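Local coordinates for protein ribonucleoside triphosphate reductase (Lactobacillus leichmannii, PDB 1L1L) that catalyses the adenosylcobalamin-dependent reduction of ribonucleoside triphosphates to deoxyribonucleotides as an allosterically regulated, monomeric class II ribonucleotide reductase, at residues Leu186-Thr191 against Val201-Lys206; Tyr218-Thr223 against Leu250-Ser255; Asn352-Asp357 against Gly374-Val379; Gly362-Ala367 against Gln660-Leu665. All coordinates share one frame; numbering follows the deposited sequence.

Overall arrangement
From the N terminus, contact 1 comes first: residues 201-206 return to the end of strand 183-187 after helix 195-200, closing a short loop. Contact 2 opens only after this loop has closed and joins strand 216-219 to strand 249-253 across helix 224-236. Both reach one three-stranded parallel sheet of the insertion domain, and their centres lie about 11 Å apart. Contact 3, its centre about 42 Å from that of contact 1 and about 38 Å from that of contact 2, closes the unit of strand 350-356, helix 363-373 and strand 377-380. Contact 4 crosses it: residues 362-367 lie within the loop of contact 3, while 660-665 follow nearly 300 residues later and bring a distant helix onto that unit.

Contact 1. Residues Leu186-Thr191 against Val201-Lys206; sequences LVVDET and VGAVGK
The carboxylate of Glu190 turns to the backbone of Lys206: Lys206 N gives OE1 of Glu190 a weak hydrogen bond of 3.2 Å, and OE2, less surely placed, is bonded to Asn207 N. The second flat group, the Asp189 carboxylate, lies where the Lys206 chain passes obliquely, but its salt bridge to that lysine is long and the atoms involved are less surely placed. These polar groups finish a short return in the insertion domain, in which strand 183-187 leads through helix 195-200, ended by a Schellman motif at Gly202, into a loop that comes back along the strand end. Loop and strand share a single backbone bridge, between Val187 and Val204. Its stronger bond runs from Val204 N to Leu186 O, 2.8 Å and 157° at the hydrogen; a weaker one of 3.3 Å joins Val188 N to Val204 O. Val187 is also bonded through its backbone to Leu252 and Leu254, so strand 183-187 has a sheet neighbour there and the loop adds a single bridge of its own. Glu190 reaches Lys206 because its chain folds back about the CB-CG bond (chi2 66°). On the buried side, the CG2 methyl of Val188, anti to its carbonyl carbon, meets CB of Ala203 at 4.0 Å.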
loop_
_atom_site.group_PDB
_atom_site.type_symbol
_atom_site.label_atom_id
_atom_site.label_comp_id
_atom_site.label_asym_id
_atom_site.label_seq_id
_atom_site.Cartn_x
_atom_site.Cartn_y
_atom_site.Cartn_z
ATOM N N LEU A 186 25.032 -13.760 17.777
ATOM C CA LEU A 186 24.973 -13.556 16.336
ATOM C C LEU A 186 26.410 -13.507 15.837
ATOM O O LEU A 186 27.185 -12.625 16.221
ATOM C CB LEU A 186 24.243 -12.248 16.008
ATOM C CG LEU A 186 22.822 -12.136 16.578
ATOM C CD1 LEU A 186 22.191 -10.823 16.154
ATOM C CD2 LEU A 186 21.986 -13.310 16.095
ATOM N N VAL A 187 26.755 -14.463 14.980
ATOM C CA VAL A 187 28.101 -14.562 14.440
ATOM C C VAL A 187 28.251 -13.997 13.039
ATOM O O VAL A 187 27.438 -14.263 12.156
ATOM C CB VAL A 187 28.579 -16.027 14.388
ATOM C CG1 VAL A 187 30.056 -16.074 14.039
ATOM C CG2 VAL A 187 28.310 -16.710 15.703
ATOM N N VAL A 188 29.303 -13.210 12.859
ATOM C CA VAL A 188 29.642 -12.625 11.569
ATOM C C VAL A 188 31.161 -12.683 11.485
ATOM O O VAL A 188 31.863 -11.803 11.987
ATOM C CB VAL A 188 29.171 -11.163 11.440
ATOM C CG1 VAL A 188 29.828 -10.512 10.229
ATOM C CG2 VAL A 188 27.650 -11.121 11.285
ATOM N N ASP A 189 31.650 -13.743 10.854
ATOM C CA ASP A 189 33.078 -13.985 10.687
ATOM C C ASP A 189 33.911 -12.747 10.389
ATOM O O ASP A 189 33.471 -11.842 9.683
ATOM C CB ASP A 189 33.293 -15.025 9.584
ATOM C CG ASP A 189 34.758 -15.317 9.334
ATOM O OD1 ASP A 189 35.550 -15.282 10.297
ATOM O OD2 ASP A 189 35.114 -15.598 8.175
ATOM N N GLU A 190 35.127 -12.728 10.936
ATOM C CA GLU A 190 36.058 -11.618 10.743
ATOM C C GLU A 190 36.292 -11.367 9.250
ATOM O O GLU A 190 36.644 -10.258 8.841
ATOM C CB GLU A 190 37.408 -11.932 11.402
ATOM C CG GLU A 190 37.433 -12.027 12.933
ATOM C CD GLU A 190 36.627 -13.190 13.507
ATOM O OE1 GLU A 190 36.363 -14.177 12.783
ATOM O OE2 GLU A 190 36.273 -13.122 14.704
ATOM N N THR A 191 36.086 -12.404 8.442
ATOM C CA THR A 191 36.306 -12.315 7.001
ATOM C C THR A 191 35.237 -11.547 6.228
ATOM O O THR A 191 35.532 -10.931 5.202
ATOM C CB THR A 191 36.434 -13.724 6.371
ATOM O OG1 THR A 191 37.421 -13.684 5.337
ATOM C CG2 THR A 191 35.090 -14.185 5.761
ATOM N N VAL A 201 26.776 -3.539 15.947
ATOM C CA VAL A 201 25.384 -3.744 16.323
ATOM C C VAL A 201 25.163 -4.954 17.219
ATOM O O VAL A 201 24.024 -5.329 17.479
ATOM C CB VAL A 201 24.470 -3.870 15.083
ATOM C CG1 VAL A 201 24.455 -2.564 14.312
ATOM C CG2 VAL A 201 24.939 -5.008 14.200
ATOM N N GLY A 202 26.243 -5.581 17.685
ATOM C CA GLY A 202 26.072 -6.714 18.580
ATOM C C GLY A 202 26.510 -8.102 18.158
ATOM O O GLY A 202 26.355 -9.056 18.922
ATOM N N ALA A 203 27.041 -8.243 16.948
ATOM C CA ALA A 203 27.498 -9.555 16.494
ATOM C C ALA A 203 28.927 -9.798 16.976
ATOM O O ALA A 203 29.691 -8.849 17.170
ATOM C CB ALA A 203 27.437 -9.635 14.973
ATOM N N VAL A 204 29.288 -11.064 17.168
ATOM C CA VAL A 204 30.636 -11.405 17.618
ATOM C C VAL A 204 31.436 -12.132 16.543
ATOM O O VAL A 204 30.884 -12.891 15.741
ATOM C CB VAL A 204 30.613 -12.294 18.884
ATOM C CG1 VAL A 204 30.047 -11.512 20.056
ATOM C CG2 VAL A 204 29.790 -13.544 18.636
ATOM N N GLY A 205 32.741 -11.886 16.528
ATOM C CA GLY A 205 33.594 -12.545 15.563
ATOM C C GLY A 205 33.602 -14.033 15.849
ATOM O O GLY A 205 33.142 -14.477 16.902
ATOM N N LYS A 206 34.124 -14.810 14.910
ATOM C CA LYS A 206 34.186 -16.254 15.067
ATOM C C LYS A 206 35.091 -16.603 16.258
ATOM O O LYS A 206 34.941 -17.656 16.883
ATOM C CB LYS A 206 34.709 -16.879 13.769
ATOM C CG LYS A 206 34.173 -18.269 13.468
ATOM C CD LYS A 206 34.074 -18.510 11.958
ATOM C CE LYS A 206 32.952 -17.680 11.337
ATOM N NZ LYS A 206 32.843 -17.858 9.856
HETATM O O HOH W 1 26.061 -11.405 19.418
#

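Contact 2. Residues Tyr218-Thr223 against Leu250-Ser255; sequences YRLPDT and LILDLS
Arg219 and Asp253 run side by side in the same direction, their guanidinium and carboxylate planes 36° apart. The acid lies over one face of the guanidinium, with Asp253 CG 3.6 Å above the plane and displaced toward the rim. Asp253 OD1 is 3.1 Å from Arg219 NH1, but it stands well out of the guanidinium plane, so the salt bridge is one of charge alone. Ser255 lies at the guanidinium edge. Its backbone N and its OG both donate to Asp253 OD1, the first closing an Asx turn and the second, at 2.6 Å, using the syn lone pair; together they fix the carboxylate's rotation, and Tyr217 OH holds the other oxygen. Strands 216-219 and 249-253 are parallel neighbours of a beta-alpha-beta unit, bonded from Asp253 N to Tyr218 O and from Leu220 N to Asp253 O. On the opposite face, turned to helices 224-236 and 275-289, the Tyr218 ring offers its edge to CD2 of Leu252, which also meets Tyr218 CB at 3.6 Å. Tyr218 CG is anti to the backbone N (chi1 -180°), which carries the ring onto helix 224-236. Beyond the strands Leu220 and Leu254 lie alongside each other, their CD2 methyls tightly packed at 3.3 Å.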
loop_
_atom_site.group_PDB
_atom_site.type_symbol
_atom_site.label_atom_id
_atom_site.label_comp_id
_atom_site.label_asym_id
_atom_site.label_seq_id
_atom_site.Cartn_x
_atom_site.Cartn_y
_atom_site.Cartn_z
ATOM N N TYR A 218 22.611 -22.353 13.506
ATOM C CA TYR A 218 21.998 -22.193 12.190
ATOM C C TYR A 218 22.805 -21.257 11.292
ATOM O O TYR A 218 23.078 -20.104 11.644
ATOM C CB TYR A 218 20.570 -21.655 12.331
ATOM C CG TYR A 218 19.836 -21.459 11.011
ATOM C CD1 TYR A 218 18.992 -20.365 10.818
ATOM C CD2 TYR A 218 19.980 -22.371 9.960
ATOM C CE1 TYR A 218 18.309 -20.179 9.612
ATOM C CE2 TYR A 218 19.301 -22.195 8.748
ATOM C CZ TYR A 218 18.470 -21.098 8.582
ATOM O OH TYR A 218 17.804 -20.907 7.392
ATOM N N ARG A 219 23.183 -21.770 10.128
ATOM C CA ARG A 219 23.939 -21.017 9.138
ATOM C C ARG A 219 22.900 -20.442 8.180
ATOM O O ARG A 219 22.226 -21.194 7.475
ATOM C CB ARG A 219 24.892 -21.966 8.394
ATOM C CG ARG A 219 25.346 -21.477 7.029
ATOM C CD ARG A 219 26.268 -20.283 7.136
ATOM N NE ARG A 219 27.653 -20.673 7.366
ATOM C CZ ARG A 219 28.649 -19.804 7.479
ATOM N NH1 ARG A 219 28.404 -18.504 7.383
ATOM N NH2 ARG A 219 29.892 -20.227 7.682
ATOM N N LEU A 220 22.759 -19.120 8.156
ATOM C CA LEU A 220 21.760 -18.496 7.295
ATOM C C LEU A 220 22.076 -18.444 5.811
ATOM O O LEU A 220 23.115 -17.931 5.398
ATOM C CB LEU A 220 21.453 -17.068 7.750
ATOM C CG LEU A 220 20.410 -16.897 8.854
ATOM C CD1 LEU A 220 20.941 -17.483 10.140
ATOM C CD2 LEU A 220 20.078 -15.422 9.018
ATOM N N PRO A 221 21.188 -19.008 4.988
ATOM C CA PRO A 221 21.475 -18.937 3.558
ATOM C C PRO A 221 21.300 -17.465 3.217
ATOM O O PRO A 221 20.434 -16.797 3.782
ATOM C CB PRO A 221 20.399 -19.833 2.944
ATOM C CG PRO A 221 19.300 -19.854 3.984
ATOM C CD PRO A 221 20.051 -19.901 5.267
ATOM N N ASP A 222 22.143 -16.941 2.339
ATOM C CA ASP A 222 22.047 -15.539 1.963
ATOM C C ASP A 222 20.821 -15.282 1.082
ATOM O O ASP A 222 20.945 -14.880 -0.074
ATOM C CB ASP A 222 23.336 -15.126 1.255
ATOM C CG ASP A 222 23.272 -13.731 0.674
ATOM O OD1 ASP A 222 22.498 -12.892 1.186
ATOM O OD2 ASP A 222 24.020 -13.470 -0.295
ATOM N N THR A 223 19.636 -15.505 1.646
ATOM C CA THR A 223 18.377 -15.311 0.926
ATOM C C THR A 223 17.292 -14.751 1.843
ATOM O O THR A 223 17.416 -14.815 3.068
ATOM C CB THR A 223 17.847 -16.642 0.370
ATOM O OG1 THR A 223 17.483 -17.498 1.462
ATOM C CG2 THR A 223 18.918 -17.336 -0.479
ATOM N N LEU A 250 21.116 -20.540 21.467
ATOM C CA LEU A 250 21.015 -20.372 20.024
ATOM C C LEU A 250 22.155 -19.550 19.441
ATOM O O LEU A 250 22.512 -18.492 19.961
ATOM C CB LEU A 250 19.678 -19.715 19.662
ATOM C CG LEU A 250 19.466 -19.438 18.169
ATOM C CD1 LEU A 250 19.685 -20.728 17.382
ATOM C CD2 LEU A 250 18.062 -18.880 17.933
ATOM N N ILE A 251 22.725 -20.050 18.353
ATOM C CA ILE A 251 23.810 -19.362 17.676
ATOM C C ILE A 251 23.431 -19.218 16.208
ATOM O O ILE A 251 23.385 -20.205 15.481
ATOM C CB ILE A 251 25.125 -20.156 17.754
ATOM C CG1 ILE A 251 25.463 -20.479 19.212
ATOM C CG2 ILE A 251 26.244 -19.345 17.104
ATOM C CD1 ILE A 251 26.626 -21.449 19.379
ATOM N N LEU A 252 23.144 -17.993 15.780
ATOM C CA LEU A 252 22.784 -17.742 14.387
ATOM C C LEU A 252 23.995 -17.156 13.661
ATOM O O LEU A 252 24.524 -16.108 14.050
ATOM C CB LEU A 252 21.589 -16.783 14.312
ATOM C CG LEU A 252 20.278 -17.329 14.883
ATOM C CD1 LEU A 252 19.192 -16.265 14.802
ATOM C CD2 LEU A 252 19.852 -18.569 14.112
ATOM N N ASP A 253 24.434 -17.848 12.613
ATOM C CA ASP A 253 25.596 -17.427 11.831
ATOM C C ASP A 253 25.157 -16.674 10.566
ATOM O O ASP A 253 24.541 -17.266 9.677
ATOM C CB ASP A 253 26.413 -18.664 11.432
ATOM C CG ASP A 253 27.813 -18.320 10.973
ATOM O OD1 ASP A 253 27.976 -17.321 10.245
ATOM O OD2 ASP A 253 28.756 -19.062 11.328
ATOM N N LEU A 254 25.473 -15.380 10.495
ATOM C CA LEU A 254 25.107 -14.546 9.342
ATOM C C LEU A 254 26.364 -14.137 8.566
ATOM O O LEU A 254 26.440 -13.029 8.026
ATOM C CB LEU A 254 24.386 -13.269 9.805
ATOM C CG LEU A 254 23.485 -13.310 11.044
ATOM C CD1 LEU A 254 22.697 -12.009 11.118
ATOM C CD2 LEU A 254 22.541 -14.496 10.992
ATOM N N SER A 255 27.352 -15.024 8.521
ATOM C CA SER A 255 28.599 -14.724 7.821
ATOM C C SER A 255 28.409 -14.697 6.306
ATOM O O SER A 255 29.191 -14.069 5.592
ATOM C CB SER A 255 29.675 -15.756 8.186
ATOM O OG SER A 255 29.980 -15.724 9.576
HETATM O O HOH W 2 24.843 -16.686 6.814
#

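Contact 3. Residues Asn352-Asp357 against Gly374-Val379; sequences NSVAVD and GEPGIV
Backbone hydrogen bonds between Asn352-Val356 and Gly377-Val379 carry this contact. Gly377 N donates to Asn352 O in the carbonyl plane, on a lone pair, whereas Val354 N approaches Gly377 O tilted 30° from that carbonyl's plane. Val379 N to Val354 O and Val356 N to Val379 O, both 3.0 Å, continue the parallel ladder. CA-H...O contacts supplement it: Ala355 CA lies 3.3 Å from Val379 O, and Ile378 CA reaches Val354 O. The short strand segments run 35° apart in direction, as expected for a twisted parallel sheet.

On the face of Ser353 and Val379 the polar side-chain contact is that of Ser353. Its OG, anti to its own carbonyl carbon (chi1 -66°), lies over the backbone of Gly377, 3.1 Å from Gly377 CA, where the glycine has no side chain to oppose it. A water bonds to this hydroxyl and donates to Ile378 O, so the two strands are also linked by solvent.

Apolar contacts mark the face of Val354 and Ile378. Val356 and Ile378 cross at about a right angle, and Val356 CG2 presses against Ile378 CG2 at 3.4 Å, tighter than normal van der Waals contact. Just ahead of strand 377-380, Pro376 CG is met more loosely by the CG1 branch of Val354; the peptide before this proline is cis. Tyr363 and Ile366 of helix 363-373 cover this face. A parallel strand pair joined through a covering helix is a beta-alpha-beta unit, probably one of those building the ten-stranded alpha-beta barrel of ribonucleotide reductases.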
loop_
_atom_site.group_PDB
_atom_site.type_symbol
_atom_site.label_atom_id
_atom_site.label_comp_id
_atom_site.label_asym_id
_atom_site.label_seq_id
_atom_site.Cartn_x
_atom_site.Cartn_y
_atom_site.Cartn_z
ATOM N N ASN A 352 -1.384 2.540 14.225
ATOM C CA ASN A 352 -2.293 1.711 14.996
ATOM C C ASN A 352 -3.751 2.136 15.026
ATOM O O ASN A 352 -4.064 3.316 15.044
ATOM C CB ASN A 352 -1.728 1.584 16.411
ATOM C CG ASN A 352 -0.256 1.237 16.394
ATOM O OD1 ASN A 352 0.214 0.558 15.480
ATOM N ND2 ASN A 352 0.482 1.702 17.392
ATOM N N SER A 353 -4.625 1.140 15.025
ATOM C CA SER A 353 -6.068 1.345 15.043
ATOM C C SER A 353 -6.749 0.354 15.976
ATOM O O SER A 353 -6.160 -0.651 16.371
ATOM C CB SER A 353 -6.640 1.163 13.624
ATOM O OG SER A 353 -6.151 2.188 12.778
ATOM N N VAL A 354 -7.999 0.631 16.321
ATOM C CA VAL A 354 -8.740 -0.270 17.183
ATOM C C VAL A 354 -9.997 -0.783 16.486
ATOM O O VAL A 354 -10.593 -0.095 15.652
ATOM C CB VAL A 354 -9.133 0.416 18.516
ATOM C CG1 VAL A 354 -7.874 0.769 19.304
ATOM C CG2 VAL A 354 -9.946 1.674 18.239
ATOM N N ALA A 355 -10.373 -2.011 16.821
ATOM C CA ALA A 355 -11.552 -2.640 16.261
ATOM C C ALA A 355 -12.779 -2.231 17.056
ATOM O O ALA A 355 -12.755 -2.232 18.292
ATOM C CB ALA A 355 -11.401 -4.147 16.298
ATOM N N VAL A 356 -13.845 -1.864 16.355
ATOM C CA VAL A 356 -15.086 -1.485 17.018
ATOM C C VAL A 356 -16.257 -2.108 16.276
ATOM O O VAL A 356 -16.070 -2.826 15.297
ATOM C CB VAL A 356 -15.300 0.050 17.030
ATOM C CG1 VAL A 356 -14.145 0.738 17.707
ATOM C CG2 VAL A 356 -15.477 0.572 15.599
ATOM N N ASP A 357 -17.462 -1.855 16.773
ATOM C CA ASP A 357 -18.683 -2.323 16.130
ATOM C C ASP A 357 -19.649 -1.152 16.236
ATOM O O ASP A 357 -19.358 -0.179 16.934
ATOM C CB ASP A 357 -19.259 -3.567 16.815
ATOM C CG ASP A 357 -19.527 -3.355 18.286
ATOM O OD1 ASP A 357 -20.033 -2.278 18.655
ATOM O OD2 ASP A 357 -19.242 -4.280 19.074
ATOM N N GLY A 374 -3.414 12.069 15.698
ATOM C CA GLY A 374 -4.136 11.455 14.597
ATOM C C GLY A 374 -4.356 9.963 14.773
ATOM O O GLY A 374 -4.820 9.269 13.855
ATOM N N GLU A 375 -4.005 9.456 15.951
ATOM C CA GLU A 375 -4.174 8.046 16.267
ATOM C C GLU A 375 -5.004 7.915 17.543
ATOM O O GLU A 375 -5.030 8.821 18.372
ATOM C CB GLU A 375 -2.813 7.368 16.473
ATOM C CG GLU A 375 -1.869 7.438 15.277
ATOM C CD GLU A 375 -2.436 6.777 14.032
ATOM O OE1 GLU A 375 -2.949 5.643 14.139
ATOM O OE2 GLU A 375 -2.359 7.388 12.938
ATOM N N PRO A 376 -5.695 6.783 17.714
ATOM C CA PRO A 376 -5.708 5.667 16.763
ATOM C C PRO A 376 -6.734 5.801 15.640
ATOM O O PRO A 376 -7.588 6.693 15.648
ATOM C CB PRO A 376 -6.033 4.479 17.649
ATOM C CG PRO A 376 -7.035 5.087 18.608
ATOM C CD PRO A 376 -6.376 6.408 18.968
ATOM N N GLY A 377 -6.626 4.891 14.674
ATOM C CA GLY A 377 -7.568 4.855 13.586
ATOM C C GLY A 377 -8.627 3.874 14.038
ATOM O O GLY A 377 -8.477 3.229 15.083
ATOM N N ILE A 378 -9.685 3.730 13.255
ATOM C CA ILE A 378 -10.756 2.831 13.610
ATOM C C ILE A 378 -11.134 1.878 12.485
ATOM O O ILE A 378 -11.110 2.246 11.314
ATOM C CB ILE A 378 -12.008 3.627 14.007
ATOM C CG1 ILE A 378 -11.708 4.496 15.229
ATOM C CG2 ILE A 378 -13.146 2.689 14.279
ATOM C CD1 ILE A 378 -12.847 5.418 15.587
ATOM N N VAL A 379 -11.477 0.650 12.854
ATOM C CA VAL A 379 -11.910 -0.345 11.890
ATOM C C VAL A 379 -13.155 -1.025 12.440
ATOM O O VAL A 379 -13.108 -1.654 13.502
ATOM C CB VAL A 379 -10.823 -1.400 11.636
ATOM C CG1 VAL A 379 -11.350 -2.469 10.699
ATOM C CG2 VAL A 379 -9.595 -0.735 11.051
HETATM O O HOH W 3 -8.054 2.379 10.563
#

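Contact 4. Residues Gly362-Ala367 against Gln660-Leu665; sequences GYQPIA and QVESLL
Glu662 lies along the start of helix 363-373, touching a new atom at each step of its chain. Its CB rests on CB of Ala367 at 3.7 Å, where the backbones come closest. With CG anti to the backbone N (chi1 -160°), the chain heads past the first turn of the facing helix, and CG of Glu662 meets CB of Tyr363 at 3.5 Å. The carboxyl carbon CD comes to 3.7 Å from Gln364 N, and OE1 lies over Gln364 CA at 3.6 Å. No hydrogen bond forms there, although a carboxylate beside the first turn of a helix would probably be favoured by the helix dipole. OE2 is held by a salt bridge to Arg666, one turn on in its own helix.

Deeper in the interface, Leu665 CB sits over a face of the Tyr363 ring, 4.0 Å from the centroid and 22° off the normal, a CH-pi contact. Val661 adds its CG1 branch against Ala367.

The two helical segments cross at 129° with their axes 9.0 Å apart. Beneath them lies the sheet: Tyr363, Ile366 and Leu665 all rest on Ile378 of strand 377-380, while Val661 and Leu665 also touch strand 674-679, and helix 628-641 packs against Val661.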
loop_
_atom_site.group_PDB
_atom_site.type_symbol
_atom_site.label_atom_id
_atom_site.label_comp_id
_atom_site.label_asym_id
_atom_site.label_seq_id
_atom_site.Cartn_x
_atom_site.Cartn_y
_atom_site.Cartn_z
ATOM N N GLY A 362 -17.744 4.434 22.837
ATOM C CA GLY A 362 -16.662 4.978 23.641
ATOM C C GLY A 362 -15.641 5.761 22.835
ATOM O O GLY A 362 -14.438 5.518 22.927
ATOM N N TYR A 363 -16.124 6.717 22.052
ATOM C CA TYR A 363 -15.267 7.541 21.208
ATOM C C TYR A 363 -14.566 8.684 21.932
ATOM O O TYR A 363 -13.668 9.320 21.387
ATOM C CB TYR A 363 -16.090 8.095 20.042
ATOM C CG TYR A 363 -16.481 7.031 19.051
ATOM C CD1 TYR A 363 -15.529 6.462 18.201
ATOM C CD2 TYR A 363 -17.790 6.554 18.989
ATOM C CE1 TYR A 363 -15.872 5.444 17.316
ATOM C CE2 TYR A 363 -18.142 5.535 18.108
ATOM C CZ TYR A 363 -17.180 4.985 17.277
ATOM O OH TYR A 363 -17.526 3.961 16.422
ATOM N N GLN A 364 -14.973 8.944 23.166
ATOM C CA GLN A 364 -14.382 10.022 23.938
ATOM C C GLN A 364 -12.845 9.938 24.012
ATOM O O GLN A 364 -12.136 10.869 23.612
ATOM C CB GLN A 364 -15.009 10.021 25.333
ATOM C CG GLN A 364 -14.594 11.166 26.224
ATOM C CD GLN A 364 -15.465 11.250 27.465
ATOM O OE1 GLN A 364 -16.589 11.757 27.414
ATOM N NE2 GLN A 364 -14.960 10.735 28.581
ATOM N N PRO A 365 -12.305 8.820 24.521
ATOM C CA PRO A 365 -10.844 8.740 24.593
ATOM C C PRO A 365 -10.190 8.617 23.209
ATOM O O PRO A 365 -9.086 9.109 22.983
ATOM C CB PRO A 365 -10.617 7.521 25.484
ATOM C CG PRO A 365 -11.788 6.648 25.162
ATOM C CD PRO A 365 -12.935 7.625 25.108
ATOM N N ILE A 366 -10.880 7.971 22.277
ATOM C CA ILE A 366 -10.353 7.821 20.924
ATOM C C ILE A 366 -10.184 9.194 20.284
ATOM O O ILE A 366 -9.176 9.478 19.631
ATOM C CB ILE A 366 -11.302 6.956 20.065
ATOM C CG1 ILE A 366 -11.222 5.501 20.536
ATOM C CG2 ILE A 366 -10.947 7.084 18.574
ATOM C CD1 ILE A 366 -12.215 4.576 19.865
ATOM N N ALA A 367 -11.180 10.047 20.482
ATOM C CA ALA A 367 -11.159 11.397 19.937
ATOM C C ALA A 367 -10.028 12.204 20.554
ATOM O O ALA A 367 -9.407 13.022 19.881
ATOM C CB ALA A 367 -12.495 12.088 20.195
ATOM N N GLN A 660 -15.507 18.429 17.121
ATOM C CA GLN A 660 -16.470 17.684 16.329
ATOM C C GLN A 660 -16.082 16.244 16.032
ATOM O O GLN A 660 -16.911 15.471 15.572
ATOM C CB GLN A 660 -16.717 18.398 15.004
ATOM C CG GLN A 660 -17.323 19.776 15.119
ATOM C CD GLN A 660 -17.449 20.434 13.761
ATOM O OE1 GLN A 660 -18.041 19.873 12.844
ATOM N NE2 GLN A 660 -16.886 21.627 13.626
ATOM N N VAL A 661 -14.829 15.885 16.292
ATOM C CA VAL A 661 -14.346 14.534 16.018
ATOM C C VAL A 661 -15.157 13.410 16.668
ATOM O O VAL A 661 -15.573 12.469 15.986
ATOM C CB VAL A 661 -12.854 14.382 16.433
ATOM C CG1 VAL A 661 -12.374 12.957 16.171
ATOM C CG2 VAL A 661 -12.001 15.384 15.661
ATOM N N GLU A 662 -15.382 13.496 17.977
ATOM C CA GLU A 662 -16.133 12.452 18.667
ATOM C C GLU A 662 -17.559 12.377 18.135
ATOM O O GLU A 662 -18.094 11.292 17.938
ATOM C CB GLU A 662 -16.179 12.710 20.183
ATOM C CG GLU A 662 -16.502 11.442 20.983
ATOM C CD GLU A 662 -17.298 11.704 22.244
ATOM O OE1 GLU A 662 -16.857 12.522 23.084
ATOM O OE2 GLU A 662 -18.370 11.076 22.400
ATOM N N SER A 663 -18.151 13.544 17.897
ATOM C CA SER A 663 -19.524 13.656 17.399
ATOM C C SER A 663 -19.717 12.999 16.035
ATOM O O SER A 663 -20.682 12.263 15.814
ATOM C CB SER A 663 -19.926 15.133 17.274
ATOM O OG SER A 663 -19.621 15.864 18.446
ATOM N N LEU A 664 -18.803 13.283 15.115
ATOM C CA LEU A 664 -18.902 12.718 13.781
ATOM C C LEU A 664 -18.621 11.224 13.771
ATOM O O LEU A 664 -19.250 10.481 13.021
ATOM C CB LEU A 664 -17.971 13.469 12.821
ATOM C CG LEU A 664 -18.521 14.870 12.511
ATOM C CD1 LEU A 664 -17.421 15.779 11.971
ATOM C CD2 LEU A 664 -19.679 14.744 11.525
ATOM N N LEU A 665 -17.679 10.769 14.591
ATOM C CA LEU A 665 -17.398 9.341 14.647
ATOM C C LEU A 665 -18.672 8.616 15.100
ATOM O O LEU A 665 -19.036 7.559 14.567
ATOM C CB LEU A 665 -16.247 9.048 15.624
ATOM C CG LEU A 665 -14.856 9.447 15.111
ATOM C CD1 LEU A 665 -13.830 9.444 16.248
ATOM C CD2 LEU A 665 -14.454 8.483 13.987
#